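Local coordinates for kcn28 (Kitasatospora, PDB 6J31), which is of unknown function but has a C-terminal domain of the erythromycin biosynthesis protein CIII-like family and two Rossmann-like domains in a GT-B fold, at residues G5-V10 and V103-V108; E23-L28 and T48-E53; L116-G121 and S168-I173; V233-H238 and V300-M305; V316-A321 and L337-R342. One frame throughout, in Å; residues are numbered along the deposited sequence.

Contact 1: G5-V10 and V103-V108; sequences GHIAMV and VFLYDV
Ile7 and Val103 stand side by side on one face of a parallel strand pair, pointing the same way, with their CG1 atoms 3.9 Å apart. Leu105 comes next on that face. Its CD1 meets the other branch of the isoleucine, Ile7 CG2, at 3.8 Å, the two side chains inclined to each other. Met9 instead runs across Leu105 at about a right angle: CG is anti to the backbone N (chi1 174°), and a bend at chi2 then lays Met9 SD 3.7 Å from Leu105 CB. The opposite face carries Ala8, Val10, Phe104 and Tyr106. Here Ala8 CB lies 3.8 Å from Phe104 CD1, and Val10 CG2 comes to the same ring carbon at a longer range, both methyls reaching the ring obliquely. Tyr96 packs edge-to-face with Phe104, and helix 112-120 covers this side. Four backbone hydrogen bonds hold the register, among them Leu105 N to Ala8 O and Val10 N to Leu105 O, each 2.7 Å; the second is the less straight, 140° at the hydrogen. These are the first and fourth strands of the N-terminal Rossmann-like sheet, next to each other where the strand order changes direction. Asp107 N closes the series on Val10 O at 2.9 Å. Chemically, then, the contact joins backbone pairing with aliphatic and thioether packing on the Ile7, Met9 and Leu105 face and methyl-to-ring packing on the face of Phe104, every touching residue being buried; at its C-terminal end the Asp107 carboxylate, bonded to His17 and to the backbone of Leu109, lies beside Val108, which borders the bound ligand.

Contact 2: E23-L28 and T48-E53; sequences ELIREL and TETGAE
Arg26 reaches out from helix 22-30 and takes hold of Glu49 with both terminal nitrogens. The tighter bond runs from Arg26 NH2 to Glu49 OE1, 2.9 Å and 160° at the hydrogen, on the syn lone pair of the oxygen. NH1 approaches that same oxygen from above the carboxylate plane and also donates to the backbone carbonyl Glu49 O at 3.1 Å. The guanidinium and carboxylate planes are 54° apart, so the two groups are far from coplanar even though OE1 lies in the arginine plane. Below the charges, Ile25 CG2 presses on Thr50 CG2 at 3.5 Å, closer than usual for two carbons, and stands 3.8 Å from Ala52 CB. The contact thus spans the first two beta-alpha units of the N-terminal Rossmann-like domain: helix 22-30 packs against the end of helix 44-49 and the turn leading to edge strand 53-56. Gly51, with positive phi, makes that turn. Glu23, one helical turn earlier, probably helps to position the arginine and completes a three-residue salt-bridge network. Glu23 OE1 accepts from Arg26 NE at 3.0 Å and Glu23 OE2 from Arg26 NH2 at 3.2 Å, a side-on grip in the guanidinium plane that should fix the rotation of the group, while the positive charge of Arg26 probably offsets the nearness of the two glutamates. Further inward, Ile25 and Ala52 both rest on Val35 of strand 34-39.

Contact 3: L116-G121 and S168-I173; sequences LAMNWG and SGVPGI
Met118 and Val170 make a small, mainly apolar surface contact, in which the last turn of helix 112-120 meets the loop that follows helix 152-167. Only about 197 Å² is buried, both sides summed. Met118 has the largest share of any residue. Its chain is extended at chi2 and then bent at chi3 (81°), which brings the terminal methyl round to the loop. Met118 CE lies 3.7 Å from Val170 CG1, and Met118 SD follows at 4.0 Å from that methyl, the two side chains crossing at about a right angle. Val170 uses a single branch here, CG1, which is anti to its carbonyl carbon (chi1 -71°). A type I beta turn from Val170 to Ile173 folds the loop back, and this returns Ile173 to the same methyl: Ile173 CD1 is 4.3 Å from Met118 CE, a looser touch. Asn119, one residue further along the helix, lies beside the backbone of Ser168 and Gly169, adding a polar margin to the methionine patch. Both chain segments pass through a glycine at a helix end. Gly121 and Gly169 each have positive phi in a Schellman motif, which turns the chain out of its helix, and the loop beyond Gly169 then leads into the turn that meets Met118. The hydroxyl of Ser168 bonds back to the carbonyl of Trp164 in helix 152-167. Round about, Val170 and Ser168 also rest on Val115 of helix 112-120, Val170 on Leu165 of helix 152-167, and Ser168 on Leu89 of helix 74-96, while the inner side of helix 112-120 lies on strand 103-107.

Contact 4: V233-H238 and V300-M305; sequences VSLGSH and VTHGGM
Leu235 and His302 meet just past two neighbouring parallel strands, the first and fourth of the C-terminal Rossmann-like sheet in this GT-B protein. Between the strands themselves the polar link is backbone: Ser234 N donates to Val300 O at 2.8 Å, almost straight (173°). A CA-H...O contact follows it, with Thr301 CA 3.4 Å from Ser234 O. Apolar packing on one face pairs Val233 with Val300, side by side, their CG2 atoms 3.9 Å apart. Beyond the strands the interaction becomes CH-pi. Leu235 CB sits over one face of the His302 ring, 3.5 Å from its centroid and 27° off the normal, displaced toward the rim on the side of CD2 and NE2. The leucine crosses the ring at about a right angle, and its branch CD1 comes within 3.7 Å of His302 CE1. Ser237 CB approaches obliquely, although that residue is poorly ordered. The imidazole is also held from outside, ND1 being hydrogen-bonded to the carbonyl of Ala321. Ahead of the helix that begins after Gly304, which stands at the N-cap position, the backbone at His302 is bent by an ST turn: Thr301 OG1 accepts from Gly303 N at 3.3 Å.

Contact 5: V316-A321 and L337-R342; sequences VPMVVA and LGIARR
Met318 and Arg341 meet through flat peptide groups edge to edge, their side chains directed above and below the sheet. Arg341 N donates to Met318 O at 3.1 Å, in the plane of that carbonyl, with a C=O...N angle of 158°. Val320 N then donates to Arg341 O at 2.8 Å, nearly straight (170°), whereas the bond from Met318 N to Ile339 O, 3.3 Å, is weak. One face of the pair carries Met318, Val320, Ala340 and Arg342; the other carries Val319 and Arg341. On the first face Val320 CG2 lies 4.2 Å from Ala340 CB, and the CG methylene of Arg342 leans on Val320 O at 3.9 Å. Just before strand 340-342, Ile339 holds CG1 between its backbone N and carbonyl carbon (chi1 57°), which sets the chain alongside Met318, so that Ile339 CD1 lies 4.0 Å from Met318 CE. The charged ends of both arginines find partners beyond the pair: Arg342 forms a salt bridge with Glu332 and Arg341 one with Glu359. The two strands belong to a beta-alpha-beta crossover through helix 327-336, from which Gly338 turns the chain out in a Schellman motif. That helix covers Val320 and Ala340, helix 350-362 covers Val319 and is touched by Arg341, helix 364-378 lies against Pro317 and Ile339, and strand 340-342 is outermost in this sheet of the chain.

The five contacts fall into two groups, one for each Rossmann-like domain. In the N-terminal domain contact 1 is central: contact 2 packs on one face through Met9 CG and Ile25 CD1, 3.6 Å apart, and contact 3 on the other through Phe104 CZ and Leu116 CD1, 3.4 Å apart. In the C-terminal domain contacts 4 and 5 are joined where strands 298-301 and 318-320 run next to each other, with Thr301 O and Ala321 N 3.0 Å apart in a probable hydrogen bond. Contacts 1 and 4 lie on opposite sides of the chain's centre, centres 29 Å and nearest atoms about 11 Å apart. Bound (2E,2'E)-3,3'-(1,2-phenylene)di(prop-2-enoic acid) touches Val108 of contact 1 and lies about 9 Å from the Ser237 side chain of contact 4.

Contact 1: G5-V10 and V103-V108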
# COMPACT_ATOMS: atom_id res chain seq x y z
N GLY A 5 0.97 -24.21 -16.17
CA GLY A 5 0.81 -22.89 -16.75
C GLY A 5 1.81 -21.88 -16.22
O GLY A 5 2.35 -22.00 -15.12
N HIS A 6 2.02 -20.84 -17.01
CA HIS A 6 3.00 -19.80 -16.72
C HIS A 6 2.26 -18.52 -16.34
O HIS A 6 1.51 -17.97 -17.16
CB HIS A 6 3.92 -19.58 -17.92
CG HIS A 6 4.90 -18.47 -17.75
ND1 HIS A 6 5.56 -17.90 -18.81
CD2 HIS A 6 5.31 -17.81 -16.64
CE1 HIS A 6 6.35 -16.93 -18.37
NE2 HIS A 6 6.22 -16.86 -17.05
N ILE A 7 2.47 -18.06 -15.11
CA ILE A 7 1.91 -16.82 -14.60
C ILE A 7 3.04 -15.81 -14.47
O ILE A 7 4.05 -16.09 -13.83
CB ILE A 7 1.21 -17.02 -13.24
CG1 ILE A 7 0.01 -17.96 -13.38
CG2 ILE A 7 0.80 -15.69 -12.64
CD1 ILE A 7 -0.54 -18.41 -12.05
N ALA A 8 2.86 -14.63 -15.07
CA ALA A 8 3.86 -13.57 -15.02
C ALA A 8 3.35 -12.43 -14.16
O ALA A 8 2.34 -11.80 -14.49
CB ALA A 8 4.21 -13.06 -16.41
N MET A 9 4.05 -12.16 -13.07
CA MET A 9 3.78 -11.03 -12.19
C MET A 9 4.75 -9.90 -12.52
O MET A 9 5.93 -10.15 -12.79
CB MET A 9 3.92 -11.45 -10.72
CG MET A 9 3.79 -10.32 -9.71
SD MET A 9 2.18 -9.54 -9.70
CE MET A 9 2.45 -8.22 -8.51
N VAL A 10 4.24 -8.67 -12.57
CA VAL A 10 5.05 -7.49 -12.83
C VAL A 10 4.72 -6.44 -11.77
O VAL A 10 3.55 -6.18 -11.50
CB VAL A 10 4.81 -6.92 -14.24
CG1 VAL A 10 5.82 -5.83 -14.56
CG2 VAL A 10 4.84 -8.02 -15.30
N VAL A 103 -0.99 -15.66 -18.36
CA VAL A 103 -1.68 -14.49 -17.84
C VAL A 103 -0.63 -13.54 -17.28
O VAL A 103 0.41 -13.96 -16.77
CB VAL A 103 -2.73 -14.89 -16.77
CG1 VAL A 103 -2.06 -15.61 -15.62
CG2 VAL A 103 -3.48 -13.66 -16.28
N PHE A 104 -0.90 -12.25 -17.40
CA PHE A 104 -0.08 -11.19 -16.83
C PHE A 104 -0.76 -10.65 -15.58
O PHE A 104 -1.89 -10.16 -15.66
CB PHE A 104 0.14 -10.06 -17.83
CG PHE A 104 1.35 -10.23 -18.70
CD1 PHE A 104 2.62 -10.09 -18.17
CD2 PHE A 104 1.22 -10.51 -20.05
CE1 PHE A 104 3.74 -10.24 -18.96
CE2 PHE A 104 2.34 -10.66 -20.85
CZ PHE A 104 3.60 -10.52 -20.30
N LEU A 105 -0.09 -10.74 -14.44
CA LEU A 105 -0.49 -10.06 -13.22
C LEU A 105 0.39 -8.82 -13.08
O LEU A 105 1.60 -8.91 -13.26
CB LEU A 105 -0.32 -10.95 -11.99
CG LEU A 105 -0.96 -12.33 -11.95
CD1 LEU A 105 -0.77 -12.96 -10.57
CD2 LEU A 105 -2.43 -12.30 -12.36
N TYR A 106 -0.22 -7.68 -12.78
CA TYR A 106 0.57 -6.46 -12.70
C TYR A 106 0.07 -5.53 -11.60
O TYR A 106 -1.13 -5.30 -11.46
CB TYR A 106 0.59 -5.73 -14.05
CG TYR A 106 -0.77 -5.21 -14.50
CD1 TYR A 106 -1.69 -6.06 -15.10
CD2 TYR A 106 -1.10 -3.88 -14.34
CE1 TYR A 106 -2.92 -5.58 -15.52
CE2 TYR A 106 -2.32 -3.39 -14.75
CZ TYR A 106 -3.23 -4.25 -15.33
OH TYR A 106 -4.44 -3.75 -15.74
N ASP A 107 1.02 -4.97 -10.86
CA ASP A 107 0.73 -3.90 -9.91
C ASP A 107 0.20 -2.68 -10.66
O ASP A 107 0.36 -2.55 -11.88
CB ASP A 107 2.00 -3.55 -9.14
CG ASP A 107 1.83 -2.35 -8.26
OD1 ASP A 107 1.26 -2.48 -7.16
OD2 ASP A 107 2.23 -1.25 -8.69
N VAL A 108 -0.45 -1.77 -9.91
CA VAL A 108 -1.07 -0.59 -10.51
C VAL A 108 -0.06 0.21 -11.33
O VAL A 108 -0.38 0.74 -12.39
CB VAL A 108 -1.70 0.30 -9.42
CG1 VAL A 108 -2.45 1.48 -10.04
CG2 VAL A 108 -2.64 -0.51 -8.56

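Contact 2: E23-L28 and T48-E53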
# COMPACT_ATOMS: atom_id res chain seq x y z
N GLU A 23 2.51 -12.98 -0.49
CA GLU A 23 1.85 -14.23 -0.11
C GLU A 23 0.98 -14.76 -1.24
O GLU A 23 0.81 -15.98 -1.36
CB GLU A 23 1.03 -14.03 1.16
CG GLU A 23 1.88 -13.77 2.39
CD GLU A 23 3.04 -14.73 2.52
OE1 GLU A 23 2.84 -15.95 2.36
OE2 GLU A 23 4.17 -14.26 2.79
N LEU A 24 0.43 -13.88 -2.07
CA LEU A 24 -0.32 -14.35 -3.23
C LEU A 24 0.60 -15.07 -4.22
O LEU A 24 0.26 -16.15 -4.72
CB LEU A 24 -1.03 -13.18 -3.91
CG LEU A 24 -1.78 -13.46 -5.21
CD1 LEU A 24 -2.76 -14.59 -4.99
CD2 LEU A 24 -2.51 -12.21 -5.69
N ILE A 25 1.78 -14.50 -4.49
CA ILE A 25 2.72 -15.15 -5.41
C ILE A 25 3.21 -16.46 -4.82
O ILE A 25 3.33 -17.47 -5.53
CB ILE A 25 3.89 -14.21 -5.73
CG1 ILE A 25 3.38 -12.85 -6.24
CG2 ILE A 25 4.79 -14.86 -6.77
CD1 ILE A 25 2.58 -12.95 -7.52
N ARG A 26 3.51 -16.47 -3.52
CA ARG A 26 3.94 -17.69 -2.86
C ARG A 26 2.88 -18.78 -2.97
O ARG A 26 3.21 -19.96 -3.19
CB ARG A 26 4.25 -17.40 -1.39
CG ARG A 26 5.09 -18.45 -0.71
CD ARG A 26 5.04 -18.30 0.80
NE ARG A 26 5.44 -16.97 1.22
CZ ARG A 26 6.68 -16.49 1.16
NH1 ARG A 26 7.66 -17.24 0.67
NH2 ARG A 26 6.94 -15.27 1.58
N GLU A 27 1.61 -18.41 -2.83
CA GLU A 27 0.53 -19.39 -2.95
C GLU A 27 0.43 -19.94 -4.37
O GLU A 27 0.21 -21.14 -4.56
CB GLU A 27 -0.80 -18.77 -2.53
CG GLU A 27 -2.01 -19.66 -2.81
CD GLU A 27 -2.01 -20.95 -2.01
OE1 GLU A 27 -1.35 -21.01 -0.96
OE2 GLU A 27 -2.67 -21.92 -2.46
N LEU A 28 0.57 -19.07 -5.38
CA LEU A 28 0.51 -19.54 -6.76
C LEU A 28 1.67 -20.48 -7.06
O LEU A 28 1.49 -21.48 -7.77
CB LEU A 28 0.53 -18.34 -7.71
CG LEU A 28 -0.71 -17.44 -7.64
CD1 LEU A 28 -0.50 -16.16 -8.43
CD2 LEU A 28 -1.95 -18.19 -8.14
N THR A 48 12.77 -12.98 -4.95
CA THR A 48 13.22 -14.37 -4.89
C THR A 48 12.69 -15.10 -3.67
O THR A 48 12.46 -16.31 -3.73
CB THR A 48 14.75 -14.46 -4.93
OG1 THR A 48 15.31 -13.72 -3.83
CG2 THR A 48 15.30 -13.92 -6.24
N GLU A 49 12.48 -14.39 -2.55
CA GLU A 49 11.97 -15.05 -1.36
C GLU A 49 10.57 -15.62 -1.61
O GLU A 49 10.19 -16.63 -1.01
CB GLU A 49 11.97 -14.08 -0.18
CG GLU A 49 12.12 -14.75 1.18
CD GLU A 49 10.86 -15.40 1.68
OE1 GLU A 49 9.76 -14.88 1.40
OE2 GLU A 49 10.97 -16.45 2.35
N THR A 50 9.82 -14.99 -2.51
CA THR A 50 8.49 -15.47 -2.88
C THR A 50 8.53 -16.82 -3.59
O THR A 50 7.51 -17.51 -3.64
CB THR A 50 7.81 -14.39 -3.74
OG1 THR A 50 6.44 -14.26 -3.37
CG2 THR A 50 7.89 -14.73 -5.19
N GLY A 51 9.68 -17.21 -4.14
CA GLY A 51 9.78 -18.44 -4.90
C GLY A 51 9.55 -18.29 -6.38
O GLY A 51 9.71 -19.26 -7.13
N ALA A 52 9.17 -17.10 -6.84
CA ALA A 52 8.98 -16.90 -8.26
C ALA A 52 10.32 -16.64 -8.94
O ALA A 52 11.32 -16.27 -8.31
CB ALA A 52 8.02 -15.75 -8.53
N GLU A 53 10.32 -16.82 -10.25
CA GLU A 53 11.50 -16.60 -11.07
C GLU A 53 11.67 -15.10 -11.29
O GLU A 53 10.80 -14.46 -11.90
CB GLU A 53 11.33 -17.35 -12.39
CG GLU A 53 12.57 -17.77 -13.13
CD GLU A 53 12.22 -18.59 -14.35
OE1 GLU A 53 11.39 -19.52 -14.23
OE2 GLU A 53 12.76 -18.31 -15.44

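Contact 3: L116-G121 and S168-I173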
# COMPACT_ATOMS: atom_id res chain seq x y z
N LEU A 116 1.40 -4.81 -23.05
CA LEU A 116 2.02 -6.00 -23.61
C LEU A 116 0.99 -7.12 -23.76
O LEU A 116 0.93 -7.80 -24.79
CB LEU A 116 3.17 -6.43 -22.71
CG LEU A 116 4.41 -7.11 -23.30
CD1 LEU A 116 5.00 -8.14 -22.35
CD2 LEU A 116 4.15 -7.68 -24.68
N ALA A 117 0.14 -7.29 -22.74
CA ALA A 117 -0.88 -8.33 -22.80
C ALA A 117 -1.87 -8.07 -23.93
O ALA A 117 -2.33 -9.01 -24.59
CB ALA A 117 -1.60 -8.43 -21.46
N MET A 118 -2.22 -6.81 -24.15
CA MET A 118 -3.11 -6.48 -25.26
C MET A 118 -2.47 -6.79 -26.61
O MET A 118 -3.15 -7.30 -27.51
CB MET A 118 -3.51 -5.00 -25.16
CG MET A 118 -4.53 -4.73 -24.05
SD MET A 118 -4.65 -3.00 -23.58
CE MET A 118 -5.71 -2.38 -24.88
N ASN A 119 -1.17 -6.53 -26.75
CA ASN A 119 -0.48 -6.82 -28.00
C ASN A 119 -0.52 -8.31 -28.32
O ASN A 119 -0.68 -8.70 -29.49
CB ASN A 119 0.98 -6.35 -27.93
CG ASN A 119 1.12 -4.83 -27.98
OD1 ASN A 119 0.21 -4.12 -28.39
ND2 ASN A 119 2.28 -4.34 -27.56
N TRP A 120 -0.36 -9.17 -27.31
CA TRP A 120 -0.21 -10.60 -27.50
C TRP A 120 -1.49 -11.39 -27.28
O TRP A 120 -1.46 -12.62 -27.32
CB TRP A 120 0.89 -11.14 -26.58
CG TRP A 120 2.26 -10.65 -26.90
CD1 TRP A 120 2.66 -10.03 -28.05
CD2 TRP A 120 3.43 -10.79 -26.09
NE1 TRP A 120 4.01 -9.75 -27.99
CE2 TRP A 120 4.50 -10.22 -26.80
CE3 TRP A 120 3.66 -11.35 -24.83
CZ2 TRP A 120 5.79 -10.18 -26.28
CZ3 TRP A 120 4.95 -11.30 -24.32
CH2 TRP A 120 6.00 -10.72 -25.04
N GLY A 121 -2.61 -10.71 -27.06
CA GLY A 121 -3.86 -11.40 -26.80
C GLY A 121 -3.82 -12.29 -25.57
O GLY A 121 -4.39 -13.39 -25.58
N SER A 168 2.72 2.19 -29.13
CA SER A 168 2.78 0.86 -28.53
C SER A 168 1.66 -0.05 -29.00
O SER A 168 1.54 -1.17 -28.51
CB SER A 168 2.74 0.95 -27.00
OG SER A 168 3.67 1.91 -26.52
N GLY A 169 0.84 0.41 -29.94
CA GLY A 169 -0.18 -0.43 -30.52
C GLY A 169 -1.49 -0.48 -29.77
O GLY A 169 -2.26 -1.42 -29.97
N VAL A 170 -1.77 0.50 -28.91
CA VAL A 170 -3.05 0.56 -28.21
C VAL A 170 -3.66 1.95 -28.35
O VAL A 170 -3.97 2.60 -27.34
CB VAL A 170 -2.88 0.17 -26.72
CG1 VAL A 170 -2.61 -1.32 -26.60
CG2 VAL A 170 -1.76 0.97 -26.06
N PRO A 171 -3.87 2.45 -29.58
CA PRO A 171 -4.46 3.80 -29.72
C PRO A 171 -5.91 3.87 -29.28
O PRO A 171 -6.38 4.96 -28.91
CB PRO A 171 -4.30 4.09 -31.21
CG PRO A 171 -4.37 2.75 -31.84
CD PRO A 171 -3.67 1.82 -30.89
N GLY A 172 -6.65 2.76 -29.31
CA GLY A 172 -8.06 2.76 -28.99
C GLY A 172 -8.40 2.97 -27.53
O GLY A 172 -9.59 3.08 -27.21
N ILE A 173 -7.42 3.02 -26.64
CA ILE A 173 -7.67 3.11 -25.21
C ILE A 173 -7.18 4.46 -24.68
O ILE A 173 -6.12 4.95 -25.10
CB ILE A 173 -7.04 1.94 -24.43
CG1 ILE A 173 -7.53 1.92 -22.98
CG2 ILE A 173 -5.53 2.00 -24.49
CD1 ILE A 173 -7.30 0.61 -22.28

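Contact 4: V233-H238 and V300-M305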
# COMPACT_ATOMS: atom_id res chain seq x y z
N VAL A 233 4.40 4.22 18.04
CA VAL A 233 4.42 5.35 17.12
C VAL A 233 5.32 4.99 15.95
O VAL A 233 6.53 4.81 16.12
CB VAL A 233 4.90 6.64 17.81
CG1 VAL A 233 4.98 7.78 16.80
CG2 VAL A 233 3.98 7.01 18.96
N SER A 234 4.73 4.87 14.77
CA SER A 234 5.49 4.47 13.58
C SER A 234 4.85 5.13 12.37
O SER A 234 3.80 4.69 11.89
CB SER A 234 5.51 2.95 13.44
OG SER A 234 6.46 2.55 12.47
N LEU A 235 5.49 6.19 11.87
CA LEU A 235 5.02 6.85 10.66
C LEU A 235 5.75 6.21 9.48
O LEU A 235 6.65 6.79 8.87
CB LEU A 235 5.27 8.34 10.75
CG LEU A 235 4.85 9.03 12.06
CD1 LEU A 235 5.14 10.51 11.98
CD2 LEU A 235 3.38 8.78 12.36
N GLY A 236 5.33 5.00 9.15
CA GLY A 236 6.07 4.18 8.20
C GLY A 236 5.84 4.49 6.74
O GLY A 236 5.55 3.59 5.96
N SER A 237 5.96 5.77 6.37
CA SER A 237 5.86 6.15 4.97
C SER A 237 7.17 6.75 4.46
O SER A 237 7.19 7.82 3.85
CB SER A 237 4.70 7.11 4.75
OG SER A 237 4.57 7.49 3.39
N HIS A 238 8.28 6.07 4.75
CA HIS A 238 9.61 6.39 4.22
C HIS A 238 10.13 7.72 4.75
O HIS A 238 11.18 7.77 5.39
CB HIS A 238 9.56 6.37 2.69
CG HIS A 238 10.91 6.40 2.04
ND1 HIS A 238 11.67 7.55 1.93
CD2 HIS A 238 11.63 5.42 1.45
CE1 HIS A 238 12.80 7.26 1.31
NE2 HIS A 238 12.79 5.98 1.00
N VAL A 300 0.04 4.84 16.43
CA VAL A 300 0.10 6.14 15.76
C VAL A 300 0.84 5.96 14.45
O VAL A 300 2.02 5.60 14.44
CB VAL A 300 0.78 7.20 16.64
CG1 VAL A 300 0.71 8.56 15.96
CG2 VAL A 300 0.16 7.24 18.02
N THR A 301 0.15 6.23 13.33
CA THR A 301 0.69 5.97 12.00
C THR A 301 0.31 7.13 11.08
O THR A 301 -0.56 7.94 11.40
CB THR A 301 0.16 4.64 11.43
OG1 THR A 301 0.59 4.50 10.07
CG2 THR A 301 -1.36 4.60 11.49
N HIS A 302 0.98 7.20 9.92
CA HIS A 302 0.59 8.17 8.90
C HIS A 302 -0.76 7.85 8.28
O HIS A 302 -1.40 8.75 7.72
CB HIS A 302 1.62 8.24 7.76
CG HIS A 302 2.75 9.20 8.01
ND1 HIS A 302 2.56 10.49 8.46
CD2 HIS A 302 4.08 9.07 7.79
CE1 HIS A 302 3.73 11.09 8.56
NE2 HIS A 302 4.67 10.25 8.16
N GLY A 303 -1.22 6.61 8.36
CA GLY A 303 -2.41 6.21 7.64
C GLY A 303 -2.18 5.56 6.29
O GLY A 303 -3.10 5.51 5.48
N GLY A 304 -0.97 5.06 6.03
CA GLY A 304 -0.77 4.25 4.85
C GLY A 304 -1.55 2.95 4.94
O GLY A 304 -1.88 2.47 6.03
N MET A 305 -1.88 2.40 3.77
CA MET A 305 -2.75 1.22 3.73
C MET A 305 -2.12 0.04 4.45
O MET A 305 -2.82 -0.78 5.05
CB MET A 305 -3.07 0.87 2.27
CG MET A 305 -4.13 -0.21 2.11
SD MET A 305 -5.69 0.16 2.95
CE MET A 305 -6.37 1.43 1.88

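Contact 5: V316-A321 and L337-R342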
# COMPACT_ATOMS: atom_id res chain seq x y z
N VAL A 316 -5.96 -2.98 17.04
CA VAL A 316 -5.34 -1.88 17.76
C VAL A 316 -5.92 -0.57 17.24
O VAL A 316 -5.83 -0.30 16.04
CB VAL A 316 -3.81 -1.90 17.61
CG1 VAL A 316 -3.17 -0.72 18.32
CG2 VAL A 316 -3.24 -3.22 18.11
N PRO A 317 -6.51 0.27 18.09
CA PRO A 317 -7.02 1.56 17.62
C PRO A 317 -5.88 2.46 17.18
O PRO A 317 -4.74 2.33 17.62
CB PRO A 317 -7.74 2.13 18.84
CG PRO A 317 -7.12 1.46 20.00
CD PRO A 317 -6.71 0.09 19.54
N MET A 318 -6.20 3.39 16.28
CA MET A 318 -5.17 4.16 15.60
C MET A 318 -5.39 5.66 15.73
O MET A 318 -6.53 6.14 15.68
CB MET A 318 -5.09 3.76 14.12
CG MET A 318 -4.56 2.34 13.91
SD MET A 318 -4.70 1.71 12.24
CE MET A 318 -6.37 1.03 12.28
N VAL A 319 -4.30 6.38 15.91
CA VAL A 319 -4.26 7.83 15.74
C VAL A 319 -3.56 8.09 14.41
O VAL A 319 -2.40 7.71 14.23
CB VAL A 319 -3.52 8.52 16.90
CG1 VAL A 319 -3.38 10.01 16.62
CG2 VAL A 319 -4.26 8.29 18.21
N VAL A 320 -4.28 8.71 13.47
CA VAL A 320 -3.83 8.81 12.09
C VAL A 320 -3.41 10.25 11.81
O VAL A 320 -4.12 11.19 12.16
CB VAL A 320 -4.94 8.37 11.12
CG1 VAL A 320 -4.41 8.35 9.70
CG2 VAL A 320 -5.47 7.00 11.51
N ALA A 321 -2.25 10.41 11.17
CA ALA A 321 -1.70 11.71 10.79
C ALA A 321 -1.44 11.69 9.29
O ALA A 321 -0.30 11.50 8.85
CB ALA A 321 -0.42 12.03 11.56
N LEU A 337 -15.17 4.56 10.61
CA LEU A 337 -15.44 3.27 11.24
C LEU A 337 -15.50 3.37 12.76
O LEU A 337 -15.87 2.39 13.41
CB LEU A 337 -14.37 2.25 10.84
CG LEU A 337 -14.28 1.90 9.35
CD1 LEU A 337 -13.05 1.06 9.06
CD2 LEU A 337 -15.54 1.19 8.86
N GLY A 338 -15.17 4.53 13.33
CA GLY A 338 -15.22 4.71 14.77
C GLY A 338 -14.13 4.00 15.53
O GLY A 338 -14.36 3.58 16.67
N ILE A 339 -12.95 3.84 14.93
CA ILE A 339 -11.85 3.14 15.58
C ILE A 339 -10.58 3.99 15.53
O ILE A 339 -9.48 3.48 15.77
CB ILE A 339 -11.59 1.77 14.92
CG1 ILE A 339 -11.31 1.95 13.44
CG2 ILE A 339 -12.76 0.83 15.15
CD1 ILE A 339 -10.30 0.98 12.91
N ALA A 340 -10.71 5.27 15.22
CA ALA A 340 -9.52 6.09 14.99
C ALA A 340 -9.82 7.55 15.29
O ALA A 340 -10.97 7.98 15.34
CB ALA A 340 -9.01 5.93 13.56
N ARG A 341 -8.74 8.31 15.48
CA ARG A 341 -8.79 9.75 15.65
C ARG A 341 -7.79 10.36 14.68
O ARG A 341 -6.68 9.83 14.52
CB ARG A 341 -8.42 10.15 17.09
CG ARG A 341 -9.49 9.90 18.15
CD ARG A 341 -10.08 11.16 18.75
NE ARG A 341 -10.64 10.91 20.08
CZ ARG A 341 -11.67 10.11 20.35
NH1 ARG A 341 -12.28 9.46 19.37
NH2 ARG A 341 -12.07 9.96 21.60
N ARG A 342 -8.16 11.45 14.02
CA ARG A 342 -7.28 12.12 13.08
C ARG A 342 -6.64 13.35 13.72
O ARG A 342 -7.30 14.11 14.42
CB ARG A 342 -8.05 12.51 11.81
CG ARG A 342 -7.21 13.19 10.74
CD ARG A 342 -8.02 13.38 9.47
NE ARG A 342 -7.26 14.08 8.43
CZ ARG A 342 -7.63 14.17 7.16
NH1 ARG A 342 -8.76 13.59 6.76
NH2 ARG A 342 -6.88 14.82 6.28